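Local coordinates for large terminase protein (Enterobacteria phage P22, PDB 4DKW), which drives ATP-powered packaging of viral DNA into empty capsids and, through the C-terminal nuclease domain described here, cuts the genome to start and end packaging, at residues Ile15-Phe20 with Lys142-Cys147; Phe8-Glu13 with Glu131-Met136; Phe26-Ala31 with Gln44-Lys49. All coordinates share one frame; numbering follows the deposited sequence.

Contact 1 (Ile15-Phe20 with Lys142-Cys147)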
# COMPACT_ATOMS: atom_id res chain seq x y z
N ILE A 15 -14.34 -8.53 1.83
CA ILE A 15 -13.38 -7.49 2.22
C ILE A 15 -13.75 -6.08 1.75
O ILE A 15 -13.09 -5.11 2.11
CB ILE A 15 -11.92 -7.86 1.83
CG1 ILE A 15 -11.66 -7.73 0.33
CG2 ILE A 15 -11.58 -9.29 2.28
CD1 ILE A 15 -10.25 -8.12 -0.05
N LYS A 16 -14.82 -5.96 0.97
CA LYS A 16 -15.26 -4.68 0.43
C LYS A 16 -16.14 -3.96 1.47
O LYS A 16 -16.87 -4.61 2.20
CB LYS A 16 -16.00 -4.93 -0.91
CG LYS A 16 -16.22 -3.72 -1.81
CD LYS A 16 -16.81 -4.11 -3.18
CE LYS A 16 -15.85 -4.98 -4.00
NZ LYS A 16 -16.27 -5.15 -5.43
N CYS A 17 -16.04 -2.64 1.57
CA CYS A 17 -16.93 -1.88 2.45
C CYS A 17 -17.33 -0.55 1.84
O CYS A 17 -16.65 -0.06 0.94
CB CYS A 17 -16.30 -1.66 3.84
SG CYS A 17 -14.96 -0.44 3.92
N GLN A 18 -18.44 0.03 2.32
CA GLN A 18 -18.84 1.40 1.95
C GLN A 18 -17.89 2.43 2.54
O GLN A 18 -17.52 2.31 3.71
CB GLN A 18 -20.26 1.70 2.44
CG GLN A 18 -21.32 0.83 1.82
CD GLN A 18 -21.57 1.16 0.36
OE1 GLN A 18 -21.31 2.27 -0.09
NE2 GLN A 18 -22.08 0.19 -0.37
N PRO A 19 -17.51 3.44 1.75
CA PRO A 19 -16.69 4.55 2.26
C PRO A 19 -17.36 5.30 3.41
O PRO A 19 -18.59 5.38 3.47
CB PRO A 19 -16.56 5.47 1.04
CG PRO A 19 -16.75 4.59 -0.11
CD PRO A 19 -17.76 3.56 0.31
N PHE A 20 -16.55 5.85 4.30
CA PHE A 20 -17.03 6.65 5.41
C PHE A 20 -15.94 7.66 5.69
O PHE A 20 -14.83 7.55 5.16
CB PHE A 20 -17.29 5.77 6.65
CG PHE A 20 -16.11 4.92 7.08
CD1 PHE A 20 -15.19 5.39 8.02
CD2 PHE A 20 -15.92 3.65 6.55
CE1 PHE A 20 -14.11 4.63 8.42
CE2 PHE A 20 -14.83 2.87 6.94
CZ PHE A 20 -13.93 3.36 7.87
N LYS A 142 -10.44 -4.30 5.35
CA LYS A 142 -11.49 -3.86 4.45
C LYS A 142 -10.92 -2.93 3.37
O LYS A 142 -9.95 -2.20 3.63
CB LYS A 142 -12.60 -3.15 5.23
CG LYS A 142 -13.18 -3.94 6.38
CD LYS A 142 -14.00 -5.11 5.86
CE LYS A 142 -14.54 -5.96 6.99
NZ LYS A 142 -14.88 -7.33 6.50
N VAL A 143 -11.53 -2.96 2.19
CA VAL A 143 -11.19 -2.04 1.10
C VAL A 143 -12.44 -1.27 0.68
O VAL A 143 -13.47 -1.87 0.43
CB VAL A 143 -10.61 -2.82 -0.11
CG1 VAL A 143 -10.21 -1.86 -1.26
CG2 VAL A 143 -9.43 -3.65 0.34
N PHE A 144 -12.35 0.06 0.63
CA PHE A 144 -13.47 0.89 0.17
C PHE A 144 -13.86 0.44 -1.23
O PHE A 144 -12.98 0.16 -2.05
CB PHE A 144 -13.10 2.37 0.14
CG PHE A 144 -13.10 3.04 1.48
CD1 PHE A 144 -13.12 2.31 2.66
CD2 PHE A 144 -13.10 4.43 1.56
CE1 PHE A 144 -13.14 2.94 3.91
CE2 PHE A 144 -13.12 5.07 2.79
CZ PHE A 144 -13.14 4.33 3.96
N ASN A 145 -15.15 0.37 -1.52
CA ASN A 145 -15.60 -0.07 -2.85
C ASN A 145 -15.21 0.89 -3.98
O ASN A 145 -15.36 0.57 -5.15
CB ASN A 145 -17.10 -0.39 -2.85
CG ASN A 145 -17.97 0.80 -2.47
OD1 ASN A 145 -17.74 1.93 -2.91
ND2 ASN A 145 -18.99 0.54 -1.66
N THR A 146 -14.69 2.06 -3.62
CA THR A 146 -14.22 3.05 -4.58
C THR A 146 -12.74 2.86 -4.95
O THR A 146 -12.19 3.63 -5.73
CB THR A 146 -14.43 4.47 -4.03
OG1 THR A 146 -13.86 4.56 -2.70
CG2 THR A 146 -15.92 4.82 -3.98
N CYS A 147 -12.11 1.83 -4.39
CA CYS A 147 -10.70 1.55 -4.65
C CYS A 147 -10.57 0.39 -5.63
O CYS A 147 -9.90 -0.59 -5.33
CB CYS A 147 -9.94 1.20 -3.36
SG CYS A 147 -9.88 2.54 -2.19
O HOH W 1 -17.35 -6.58 4.52
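F144 is the centre of the close-packed half of this contact, its ring gathering P19, C17 and F20 from the facing segment. P19 covers one face toward the rim: its CA stands 3.7 Å from the centroid of the F144 ring, 15° off the normal, in a CH-pi contact. Proline suits the place because its ring adds a compact apolar surface, CB 3.7 Å from F144 CD2, on a backbone of restricted phi. The thiol of C17 approaches obliquely, SG lying 3.5 Å from F144 CD1; with chi1 at 73° the sulfur is tucked between its own backbone N and carbonyl carbon, on the sheet face that also carries F144. F20 comes in with its CE2 3.5 Å from F144 CE1, the two ring planes 58° apart.

Beneath these side chains the backbones pair as parallel strands, K16 with V143 and C17 with F144. V143 N donates to I15 O at 2.7 Å, C17 N to V143 O, and N145 N to C17 O.

Toward solvent the contact becomes polar and more weakly bonded at Q18 and N145, where N145 ND2 makes a weak bond to Q18 OE1 at 3.3 Å. Partly exposed K16 crosses N145 at about a right angle, K16 CG 3.6 Å from N145 CB. At the beginning of the strand pair a water links K16 O with K142 NZ, which also donates to T14 O.

Strand 16-17 thus extends the central sheet beyond strand 141-144, whose other neighbour is strand 53-62. V143 packs on F150 and F151 of helix 148-156, whereas F144 and F20 both meet W46 of strand 40-48 edge-to-face.

Contact 2 (Phe8-Glu13 with Glu131-Met136); sequences FQIPEE and ELRDLM
R133, whose CB touches the ring edge of F8, turns its guanidinium back to the N-terminal segment and donates from NH2 to the carbonyl oxygen of I7. Arginine suits this partly exposed place because its parts do different work: the inner methylenes join the apolar packing, and the charged end reaches a backbone acceptor. With CG anti to the backbone N (chi1 -178°), that methylene comes to lie 3.9 Å from I10 CD1. R133 CB is 4.1 Å from F8 CE1, near the plane of the phenyl ring. Farther out, the bend at chi3 (-67°) sets the direction of the guanidinium.

Across the two segments themselves the contact has no hydrogen bonds and is purely apolar. M136 crosses F8 at about a right angle. Its chain is extended beyond CG, which carries the methyl over one face of the ring: CE lies 3.9 Å from the F8 centroid and 14° off the normal, displaced toward the rim. The sulfur completes a Met-aromatic contact, with SD 3.7 Å from F8 CD1 but oblique to the ring. A long, unbranched, polarisable side chain is well fitted to follow an aromatic surface in this way.

I10 adds the third apolar group. The tip of its longer branch, CD1, rests 3.6 Å from M136 CB and also approaches M136 SD, while F8 takes the SD-CE end of the methionine.

Helix 125-137 therefore receives the looping N-terminal segment, which turns at Q9, across R133 and M136, with F8 also touching I129 and I10 touching L137. Helix 148-156 closes in through F154, which meets both F8 and M136, and L132 and L135 pack instead on helix 171-181.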
# COMPACT_ATOMS: atom_id res chain seq x y z
N PHE A 8 -5.06 -14.92 -2.75
CA PHE A 8 -6.17 -14.59 -1.85
C PHE A 8 -7.46 -15.28 -2.34
O PHE A 8 -8.21 -14.72 -3.15
CB PHE A 8 -6.37 -13.07 -1.75
CG PHE A 8 -5.16 -12.32 -1.23
CD1 PHE A 8 -4.72 -12.49 0.08
CD2 PHE A 8 -4.49 -11.42 -2.04
CE1 PHE A 8 -3.62 -11.81 0.55
CE2 PHE A 8 -3.39 -10.72 -1.57
CZ PHE A 8 -2.95 -10.92 -0.27
N GLN A 9 -7.71 -16.49 -1.86
CA GLN A 9 -8.93 -17.19 -2.23
C GLN A 9 -10.08 -16.82 -1.29
O GLN A 9 -10.58 -17.64 -0.52
CB GLN A 9 -8.71 -18.70 -2.28
CG GLN A 9 -8.01 -19.14 -3.54
CD GLN A 9 -7.83 -20.63 -3.63
OE1 GLN A 9 -7.99 -21.34 -2.65
NE2 GLN A 9 -7.50 -21.12 -4.83
N ILE A 10 -10.48 -15.56 -1.39
CA ILE A 10 -11.44 -14.95 -0.50
C ILE A 10 -12.40 -14.18 -1.38
O ILE A 10 -11.98 -13.49 -2.31
CB ILE A 10 -10.71 -14.02 0.51
CG1 ILE A 10 -9.68 -14.82 1.32
CG2 ILE A 10 -11.69 -13.34 1.44
CD1 ILE A 10 -8.85 -14.01 2.26
N PRO A 11 -13.71 -14.31 -1.13
CA PRO A 11 -14.70 -13.53 -1.88
C PRO A 11 -14.47 -12.03 -1.70
O PRO A 11 -14.43 -11.57 -0.55
CB PRO A 11 -16.03 -13.94 -1.23
CG PRO A 11 -15.76 -15.28 -0.62
CD PRO A 11 -14.34 -15.24 -0.17
N GLU A 12 -14.32 -11.29 -2.80
CA GLU A 12 -14.14 -9.83 -2.77
C GLU A 12 -15.11 -9.10 -1.87
O GLU A 12 -14.76 -8.13 -1.20
CB GLU A 12 -14.34 -9.26 -4.15
CG GLU A 12 -13.30 -9.63 -5.12
CD GLU A 12 -13.61 -9.06 -6.47
OE1 GLU A 12 -13.29 -9.73 -7.46
OE2 GLU A 12 -14.19 -7.94 -6.55
N GLU A 13 -16.35 -9.56 -1.87
CA GLU A 13 -17.40 -8.89 -1.14
C GLU A 13 -17.21 -8.97 0.37
O GLU A 13 -17.70 -8.10 1.10
CB GLU A 13 -18.78 -9.42 -1.58
CG GLU A 13 -19.87 -8.29 -1.73
CD GLU A 13 -19.55 -7.28 -2.86
OE1 GLU A 13 -18.38 -7.11 -3.25
OE2 GLU A 13 -20.50 -6.63 -3.34
N GLU A 131 -0.00 -12.37 6.73
CA GLU A 131 -0.63 -11.54 7.74
C GLU A 131 -1.85 -10.84 7.18
O GLU A 131 -2.90 -10.82 7.82
CB GLU A 131 0.36 -10.53 8.31
CG GLU A 131 1.47 -11.20 9.13
CD GLU A 131 2.26 -10.22 10.00
OE1 GLU A 131 1.87 -9.03 10.08
OE2 GLU A 131 3.26 -10.65 10.61
N LEU A 132 -1.73 -10.31 5.96
CA LEU A 132 -2.87 -9.69 5.30
C LEU A 132 -4.03 -10.66 5.06
O LEU A 132 -5.18 -10.27 5.19
CB LEU A 132 -2.45 -9.02 3.99
CG LEU A 132 -1.61 -7.75 4.13
CD1 LEU A 132 -1.15 -7.26 2.76
CD2 LEU A 132 -2.41 -6.66 4.85
N ARG A 133 -3.73 -11.91 4.69
CA ARG A 133 -4.80 -12.88 4.46
C ARG A 133 -5.53 -13.22 5.75
O ARG A 133 -6.75 -13.39 5.75
CB ARG A 133 -4.27 -14.18 3.83
CG ARG A 133 -5.41 -15.18 3.54
CD ARG A 133 -4.94 -16.61 3.27
NE ARG A 133 -4.18 -16.72 2.02
CZ ARG A 133 -2.86 -16.82 1.97
NH1 ARG A 133 -2.15 -16.81 3.10
NH2 ARG A 133 -2.25 -16.91 0.79
N ASP A 134 -4.78 -13.35 6.85
CA ASP A 134 -5.38 -13.60 8.16
C ASP A 134 -6.35 -12.49 8.50
O ASP A 134 -7.46 -12.76 8.93
CB ASP A 134 -4.32 -13.68 9.26
CG ASP A 134 -3.48 -14.93 9.18
OD1 ASP A 134 -3.87 -15.88 8.46
OD2 ASP A 134 -2.43 -14.97 9.86
N LEU A 135 -5.93 -11.25 8.30
CA LEU A 135 -6.76 -10.08 8.59
C LEU A 135 -8.03 -10.11 7.76
O LEU A 135 -9.11 -9.84 8.26
CB LEU A 135 -6.00 -8.77 8.37
CG LEU A 135 -4.79 -8.51 9.27
CD1 LEU A 135 -4.02 -7.27 8.80
CD2 LEU A 135 -5.25 -8.33 10.70
N MET A 136 -7.89 -10.44 6.48
CA MET A 136 -9.05 -10.57 5.59
C MET A 136 -10.05 -11.60 6.10
O MET A 136 -11.25 -11.34 6.14
CB MET A 136 -8.63 -10.95 4.17
CG MET A 136 -7.81 -9.89 3.47
SD MET A 136 -7.22 -10.50 1.90
CE MET A 136 -6.23 -9.11 1.35

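Contact 3 (Phe26-Ala31 with Gln44-Lys49); sequences FYVIDA and QLWWDK
Y27 and F26 each have one ring face covered from the facing segment of a beta hairpin in the RNase H-like nuclease fold. Over Y27 lies K49, just past the strand's end, CE 3.4 Å from the ring centroid and almost on the normal; its NZ, 3.7 Å from the same centroid, makes a cation-pi contact, and W47 O sits at the ring's edge. Lysine suits the place by offering both methylenes and charge; its CG also lies over the ring of W47, which stacks on F54. D48 CB covers F26, 3.8 Å from that ring's centroid, and Q44 CD lies in plane at the edge of W46.

The antiparallel strands are joined by reciprocal backbone bonds between Y27 and W47 and between I29 and L45. V28 and W46 share the opposite sheet face with D30 and Q44.

There, buried polar groups satisfy one another. Q44, its CG opposite the backbone N (chi1 -179°) and its chain extended, brings NE2 to the syn lone pair of D30 OD1 at 2.9 Å; NE2 also bonds W77 O, and D30 OD2 bonds H42 NE2. W46 NE1 donates to Q44 OE1 at 2.8 Å, nearly straight at 173°.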
# COMPACT_ATOMS: atom_id res chain seq x y z
N PHE A 26 -8.79 7.21 14.52
CA PHE A 26 -8.17 6.24 13.61
C PHE A 26 -6.80 6.75 13.26
O PHE A 26 -6.57 7.95 13.29
CB PHE A 26 -8.96 6.05 12.31
CG PHE A 26 -10.16 5.14 12.43
CD1 PHE A 26 -10.73 4.86 13.66
CD2 PHE A 26 -10.72 4.57 11.29
CE1 PHE A 26 -11.83 4.05 13.76
CE2 PHE A 26 -11.82 3.75 11.39
CZ PHE A 26 -12.37 3.48 12.62
N TYR A 27 -5.89 5.83 12.94
CA TYR A 27 -4.57 6.20 12.47
C TYR A 27 -4.48 6.13 10.95
O TYR A 27 -5.19 5.35 10.31
CB TYR A 27 -3.51 5.31 13.12
CG TYR A 27 -3.32 5.63 14.58
CD1 TYR A 27 -2.15 6.23 15.02
CD2 TYR A 27 -4.32 5.35 15.50
CE1 TYR A 27 -1.97 6.53 16.35
CE2 TYR A 27 -4.15 5.65 16.84
CZ TYR A 27 -2.98 6.23 17.26
OH TYR A 27 -2.79 6.53 18.59
N VAL A 28 -3.62 6.96 10.37
CA VAL A 28 -3.55 7.13 8.92
C VAL A 28 -2.11 7.02 8.44
O VAL A 28 -1.20 7.62 9.01
CB VAL A 28 -4.11 8.51 8.48
CG1 VAL A 28 -4.07 8.64 6.96
CG2 VAL A 28 -5.54 8.72 9.00
N ILE A 29 -1.89 6.24 7.38
CA ILE A 29 -0.58 6.13 6.75
C ILE A 29 -0.74 5.95 5.25
O ILE A 29 -1.70 5.34 4.78
CB ILE A 29 0.29 4.99 7.37
CG1 ILE A 29 1.74 5.10 6.90
CG2 ILE A 29 -0.28 3.60 7.08
CD1 ILE A 29 2.65 4.08 7.51
N ASP A 30 0.18 6.53 4.50
CA ASP A 30 0.21 6.40 3.05
C ASP A 30 1.34 5.48 2.65
O ASP A 30 2.26 5.23 3.45
CB ASP A 30 0.41 7.77 2.38
CG ASP A 30 -0.88 8.51 2.13
OD1 ASP A 30 -1.85 8.30 2.90
OD2 ASP A 30 -0.94 9.29 1.16
N ALA A 31 1.29 4.99 1.42
CA ALA A 31 2.40 4.21 0.91
C ALA A 31 2.55 4.39 -0.59
O ALA A 31 1.58 4.73 -1.29
CB ALA A 31 2.24 2.75 1.27
N GLN A 44 -3.69 4.97 0.68
CA GLN A 44 -3.88 5.42 2.04
C GLN A 44 -4.62 4.35 2.82
O GLN A 44 -5.66 3.85 2.40
CB GLN A 44 -4.63 6.76 2.12
CG GLN A 44 -4.80 7.27 3.56
CD GLN A 44 -5.31 8.70 3.61
OE1 GLN A 44 -6.48 8.94 3.89
NE2 GLN A 44 -4.42 9.65 3.33
N LEU A 45 -4.07 4.01 3.98
CA LEU A 45 -4.60 2.98 4.81
C LEU A 45 -5.04 3.62 6.12
O LEU A 45 -4.33 4.46 6.67
CB LEU A 45 -3.48 1.97 5.05
CG LEU A 45 -3.71 0.59 5.64
CD1 LEU A 45 -4.68 -0.24 4.78
CD2 LEU A 45 -2.35 -0.08 5.73
N TRP A 46 -6.22 3.25 6.61
CA TRP A 46 -6.66 3.71 7.93
C TRP A 46 -6.60 2.53 8.87
O TRP A 46 -6.91 1.40 8.48
CB TRP A 46 -8.08 4.26 7.89
CG TRP A 46 -8.26 5.43 6.99
CD1 TRP A 46 -7.28 6.15 6.37
CD2 TRP A 46 -9.51 6.01 6.60
NE1 TRP A 46 -7.84 7.16 5.62
CE2 TRP A 46 -9.21 7.10 5.75
CE3 TRP A 46 -10.85 5.73 6.89
CZ2 TRP A 46 -10.21 7.89 5.18
CZ3 TRP A 46 -11.84 6.53 6.33
CH2 TRP A 46 -11.51 7.59 5.48
N TRP A 47 -6.18 2.80 10.10
CA TRP A 47 -6.05 1.77 11.13
C TRP A 47 -6.84 2.16 12.39
O TRP A 47 -6.53 3.14 13.06
CB TRP A 47 -4.58 1.54 11.49
CG TRP A 47 -4.33 0.38 12.39
CD1 TRP A 47 -5.19 -0.64 12.68
CD2 TRP A 47 -3.11 0.09 13.10
NE1 TRP A 47 -4.60 -1.54 13.54
CE2 TRP A 47 -3.33 -1.12 13.81
CE3 TRP A 47 -1.88 0.73 13.20
CZ2 TRP A 47 -2.33 -1.69 14.63
CZ3 TRP A 47 -0.90 0.16 14.01
CH2 TRP A 47 -1.13 -1.04 14.71
N ASP A 48 -7.89 1.40 12.67
CA ASP A 48 -8.60 1.47 13.92
C ASP A 48 -7.80 0.58 14.86
O ASP A 48 -7.90 -0.64 14.78
CB ASP A 48 -10.03 0.91 13.72
CG ASP A 48 -10.88 0.98 14.98
OD1 ASP A 48 -10.33 1.18 16.08
OD2 ASP A 48 -12.12 0.84 14.87
N LYS A 49 -7.01 1.17 15.75
CA LYS A 49 -6.20 0.36 16.69
C LYS A 49 -7.00 -0.29 17.80
O LYS A 49 -6.57 -1.29 18.35
CB LYS A 49 -5.09 1.19 17.32
CG LYS A 49 -4.03 1.67 16.34
CD LYS A 49 -2.80 2.14 17.09
CE LYS A 49 -1.84 2.81 16.15
NZ LYS A 49 -0.67 3.38 16.85

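How the contacts relate
From the N terminus, the chain first passes through 8-13, which later receives helix 125-137 in contact 2, and then directly into 15-20, which joins strand 141-144 in contact 1. Because the partners follow in the same order, these two long loops cross; they touch where I15 CG2 packs on M136 CB. Contact 3 is the short-range one, a hairpin nested inside both loops. It meets contact 1 where the rings of F20 and F26 touch, but does not touch contact 2. Together they tie the N-terminal arm to a helix and to the central sheet, whose strand 27-33 ends at the magnesium ligand D33.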